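Local coordinates for Dbv8 protein (Nonomuraea, PDB 4MFZ) that probably transfers long aliphatic acyl chains from acyl-CoA donors such as decanoyl-CoA onto glycopeptide antibiotics, as a GNAT-type N-acyltransferase, at residues F135-H146 against L185-Y194. Sequence-based numbering, arbitrary orientation.
Sequences FLATLPALRRFH and LTLLVRGLVY
Leu142 and Val189 mark the nearest backbone approach, CA to CA 6.0 Å, where helices 135-146 and 185-192 pass with axes 8.6 Å apart and inclined by 42°. Val189 acts as a knob in a hole formed by Phe135, Thr138, Leu139 and Leu142. Its CG2 lies over one face of the Phe135 ring, 4.1 Å from the centroid, a CH-pi contact, while Leu188 CD2 meets that ring at its edge. With CG anti to the backbone N (chi1 179°), Leu142 reaches toward the 185-192 helix and sets CD2 3.6 Å from Gly191 N. Gly191, at positive phi, is the C-prime residue of a Schellman motif, and its bare CA lets the Phe145 ring come close. The Tyr194 hydroxyl donates to Gly191 O (2.7 Å) from above the carbonyl plane, tying the following strand back to the turn. A water joins the segments, donating to Leu188 O and Val193 O and hydrogen-bonding to His146 NE2 (3.0 Å) in the imidazole plane; ND1 is hydrogen-bonded to Thr156 OG1, and this hold at both nitrogens probably fixes the ring's rotation. Helices 89-104, 153-160 and 162-174 pack around this pair, and strand 193-196, an outermost strand of the mixed sheet, continues from it antiparallel to strand 199-205.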
loop_
_atom_site.group_PDB
_atom_site.type_symbol
_atom_site.label_atom_id
_atom_site.label_comp_id
_atom_site.label_asym_id
_atom_site.label_seq_id
_atom_site.Cartn_x
_atom_site.Cartn_y
_atom_site.Cartn_z
ATOM N N PHE A 135 11.302 2.154 4.098
ATOM C CA PHE A 135 10.624 3.392 3.653
ATOM C C PHE A 135 11.428 4.639 3.999
ATOM O O PHE A 135 11.741 5.436 3.120
ATOM C CB PHE A 135 9.260 3.483 4.286
ATOM C CG PHE A 135 8.329 4.407 3.585
ATOM C CD1 PHE A 135 7.519 3.940 2.552
ATOM C CD2 PHE A 135 8.223 5.754 3.982
ATOM C CE1 PHE A 135 6.629 4.818 1.897
ATOM C CE2 PHE A 135 7.337 6.615 3.342
ATOM C CZ PHE A 135 6.543 6.144 2.299
ATOM N N LEU A 136 11.769 4.801 5.279
ATOM C CA LEU A 136 12.507 5.980 5.747
ATOM C C LEU A 136 13.889 6.103 5.074
ATOM O O LEU A 136 14.273 7.205 4.633
ATOM C CB LEU A 136 12.669 5.975 7.268
ATOM C CG LEU A 136 11.449 5.942 8.195
ATOM C CD1 LEU A 136 11.905 5.812 9.653
ATOM C CD2 LEU A 136 10.595 7.201 7.973
ATOM N N ALA A 137 14.607 4.976 4.968
ATOM C CA ALA A 137 15.917 4.932 4.276
ATOM C C ALA A 137 15.816 5.436 2.823
ATOM O O ALA A 137 16.740 6.023 2.303
ATOM C CB ALA A 137 16.472 3.507 4.302
ATOM N N THR A 138 14.689 5.191 2.176
ATOM C CA THR A 138 14.550 5.411 0.727
ATOM C C THR A 138 13.933 6.790 0.414
ATOM O O THR A 138 13.869 7.193 -0.752
ATOM C CB THR A 138 13.758 4.248 0.094
ATOM O OG1 THR A 138 14.380 3.022 0.483
ATOM C CG2 THR A 138 13.761 4.282 -1.457
ATOM N N LEU A 139 13.497 7.504 1.449
ATOM C CA LEU A 139 12.831 8.820 1.283
ATOM C C LEU A 139 13.673 9.853 0.515
ATOM O O LEU A 139 13.141 10.506 -0.364
ATOM C CB LEU A 139 12.408 9.405 2.640
ATOM C CG LEU A 139 10.930 9.723 2.863
ATOM C CD1 LEU A 139 10.089 8.592 2.320
ATOM C CD2 LEU A 139 10.616 9.936 4.340
ATOM N N PRO A 140 14.982 10.006 0.847
ATOM C CA PRO A 140 15.760 10.950 0.054
ATOM C C PRO A 140 15.846 10.630 -1.447
ATOM O O PRO A 140 15.717 11.552 -2.265
ATOM C CB PRO A 140 17.143 10.945 0.736
ATOM C CG PRO A 140 16.843 10.570 2.147
ATOM C CD PRO A 140 15.746 9.542 2.028
ATOM N N ALA A 141 16.063 9.362 -1.815
ATOM C CA ALA A 141 16.000 8.949 -3.222
ATOM C C ALA A 141 14.619 9.221 -3.816
ATOM O O ALA A 141 14.487 9.708 -4.925
ATOM C CB ALA A 141 16.306 7.456 -3.343
ATOM N N LEU A 142 13.577 8.855 -3.082
ATOM C CA LEU A 142 12.226 9.036 -3.592
ATOM C C LEU A 142 11.990 10.517 -3.917
ATOM O O LEU A 142 11.469 10.867 -4.986
ATOM C CB LEU A 142 11.187 8.536 -2.545
ATOM C CG LEU A 142 9.709 8.670 -2.900
ATOM C CD1 LEU A 142 9.239 10.093 -2.627
ATOM C CD2 LEU A 142 9.473 8.320 -4.355
ATOM N N ARG A 143 12.352 11.365 -2.972
ATOM C CA ARG A 143 12.216 12.798 -3.095
ATOM C C ARG A 143 13.082 13.363 -4.190
ATOM O O ARG A 143 12.626 14.233 -4.921
ATOM C CB ARG A 143 12.453 13.476 -1.751
ATOM C CG ARG A 143 11.180 13.377 -0.908
ATOM C CD ARG A 143 11.409 13.477 0.588
ATOM N NE ARG A 143 11.323 14.819 1.182
ATOM C CZ ARG A 143 10.823 15.929 0.620
ATOM N NH1 ARG A 143 10.317 15.939 -0.624
ATOM N NH2 ARG A 143 10.837 17.066 1.328
ATOM N N ARG A 144 14.307 12.847 -4.352
ATOM C CA ARG A 144 15.076 13.238 -5.531
ATOM C C ARG A 144 14.346 12.896 -6.832
ATOM O O ARG A 144 14.287 13.726 -7.743
ATOM C CB ARG A 144 16.490 12.660 -5.515
ATOM C CG ARG A 144 17.408 13.391 -4.551
ATOM C CD ARG A 144 18.857 12.941 -4.711
ATOM N NE ARG A 144 19.065 11.514 -4.485
ATOM C CZ ARG A 144 19.367 10.959 -3.315
ATOM N NH1 ARG A 144 19.481 11.695 -2.211
ATOM N NH2 ARG A 144 19.539 9.643 -3.252
ATOM N N PHE A 145 13.766 11.701 -6.926
ATOM C CA PHE A 145 12.978 11.324 -8.124
ATOM C C PHE A 145 11.757 12.251 -8.376
ATOM O O PHE A 145 11.532 12.718 -9.489
ATOM C CB PHE A 145 12.513 9.860 -8.065
ATOM C CG PHE A 145 11.727 9.436 -9.283
ATOM C CD1 PHE A 145 12.337 9.398 -10.548
ATOM C CD2 PHE A 145 10.380 9.102 -9.182
ATOM C CE1 PHE A 145 11.619 9.050 -11.689
ATOM C CE2 PHE A 145 9.661 8.734 -10.319
ATOM C CZ PHE A 145 10.276 8.713 -11.577
ATOM N N HIS A 146 10.971 12.490 -7.333
ATOM C CA HIS A 146 9.869 13.439 -7.393
ATOM C C HIS A 146 10.317 14.795 -7.911
ATOM O O HIS A 146 9.703 15.299 -8.843
ATOM C CB HIS A 146 9.177 13.546 -6.034
ATOM C CG HIS A 146 8.165 12.437 -5.752
ATOM N ND1 HIS A 146 7.195 12.571 -4.813
ATOM C CD2 HIS A 146 7.982 11.168 -6.328
ATOM C CE1 HIS A 146 6.456 11.446 -4.764
ATOM N NE2 HIS A 146 6.942 10.579 -5.680
ATOM N N LEU A 185 3.456 -0.128 -0.129
ATOM C CA LEU A 185 4.501 0.810 0.301
ATOM C C LEU A 185 5.712 0.773 -0.635
ATOM O O LEU A 185 6.224 1.837 -0.993
ATOM C CB LEU A 185 4.980 0.553 1.733
ATOM C CG LEU A 185 3.978 0.627 2.881
ATOM C CD1 LEU A 185 4.659 0.218 4.197
ATOM C CD2 LEU A 185 3.391 2.036 2.949
ATOM N N THR A 186 6.153 -0.436 -1.011
ATOM C CA THR A 186 7.274 -0.615 -1.968
ATOM C C THR A 186 7.034 0.084 -3.301
ATOM O O THR A 186 7.861 0.883 -3.751
ATOM C CB THR A 186 7.631 -2.110 -2.173
ATOM O OG1 THR A 186 8.028 -2.644 -0.926
ATOM C CG2 THR A 186 8.786 -2.286 -3.109
ATOM N N LEU A 187 5.896 -0.189 -3.920
ATOM C CA LEU A 187 5.517 0.492 -5.148
ATOM C C LEU A 187 5.473 2.041 -5.019
ATOM O O LEU A 187 5.930 2.769 -5.910
ATOM C CB LEU A 187 4.169 -0.053 -5.584
ATOM C CG LEU A 187 3.822 0.068 -7.056
ATOM C CD1 LEU A 187 4.794 -0.798 -7.876
ATOM C CD2 LEU A 187 2.370 -0.377 -7.243
ATOM N N LEU A 188 4.947 2.525 -3.903
ATOM C CA LEU A 188 4.811 3.960 -3.651
ATOM C C LEU A 188 6.180 4.616 -3.462
ATOM O O LEU A 188 6.469 5.660 -4.049
ATOM C CB LEU A 188 3.950 4.185 -2.415
ATOM C CG LEU A 188 3.660 5.664 -2.074
ATOM C CD1 LEU A 188 2.272 5.784 -1.420
ATOM C CD2 LEU A 188 4.745 6.199 -1.169
ATOM N N VAL A 189 7.037 3.983 -2.670
ATOM C CA VAL A 189 8.352 4.552 -2.408
ATOM C C VAL A 189 9.346 4.392 -3.580
ATOM O O VAL A 189 10.399 5.038 -3.585
ATOM C CB VAL A 189 8.955 4.077 -1.041
ATOM C CG1 VAL A 189 9.854 2.872 -1.218
ATOM C CG2 VAL A 189 9.766 5.203 -0.416
ATOM N N ARG A 190 8.987 3.562 -4.562
ATOM C CA ARG A 190 9.660 3.535 -5.852
ATOM C C ARG A 190 9.104 4.550 -6.851
ATOM O O ARG A 190 9.392 4.439 -8.035
ATOM C CB ARG A 190 9.569 2.158 -6.497
ATOM C CG ARG A 190 10.567 1.125 -6.013
ATOM C CD ARG A 190 10.292 -0.213 -6.715
ATOM N NE ARG A 190 10.644 -0.125 -8.120
ATOM C CZ ARG A 190 9.865 -0.449 -9.150
ATOM N NH1 ARG A 190 8.672 -0.969 -8.969
ATOM N NH2 ARG A 190 10.327 -0.255 -10.383
ATOM N N GLY A 191 8.308 5.525 -6.388
ATOM C CA GLY A 191 7.881 6.644 -7.249
ATOM C C GLY A 191 6.803 6.290 -8.253
ATOM O O GLY A 191 6.646 6.972 -9.251
ATOM N N LEU A 192 6.038 5.247 -7.971
ATOM C CA LEU A 192 5.024 4.709 -8.897
ATOM C C LEU A 192 3.567 4.848 -8.416
ATOM O O LEU A 192 2.638 4.319 -9.061
ATOM C CB LEU A 192 5.296 3.205 -9.138
ATOM C CG LEU A 192 6.028 2.792 -10.428
ATOM C CD1 LEU A 192 6.947 3.877 -10.935
ATOM C CD2 LEU A 192 6.791 1.460 -10.343
ATOM N N VAL A 193 3.368 5.490 -7.269
ATOM C CA VAL A 193 1.995 5.733 -6.764
ATOM C C VAL A 193 1.911 7.201 -6.378
ATOM O O VAL A 193 2.809 7.717 -5.699
ATOM C CB VAL A 193 1.629 4.839 -5.532
ATOM C CG1 VAL A 193 0.194 5.091 -5.052
ATOM C CG2 VAL A 193 1.811 3.337 -5.847
ATOM N N TYR A 194 0.845 7.864 -6.809
ATOM C CA TYR A 194 0.575 9.281 -6.433
ATOM C C TYR A 194 -0.809 9.413 -5.856
ATOM O O TYR A 194 -1.750 8.861 -6.389
ATOM C CB TYR A 194 0.803 10.217 -7.650
ATOM C CG TYR A 194 2.236 10.081 -8.038
ATOM C CD1 TYR A 194 2.678 8.991 -8.826
ATOM C CD2 TYR A 194 3.189 10.930 -7.483
ATOM C CE1 TYR A 194 4.044 8.809 -9.085
ATOM C CE2 TYR A 194 4.532 10.762 -7.754
ATOM C CZ TYR A 194 4.952 9.719 -8.543
ATOM O OH TYR A 194 6.309 9.587 -8.739
HETATM O O HOH W 1 5.538 8.005 -5.305
#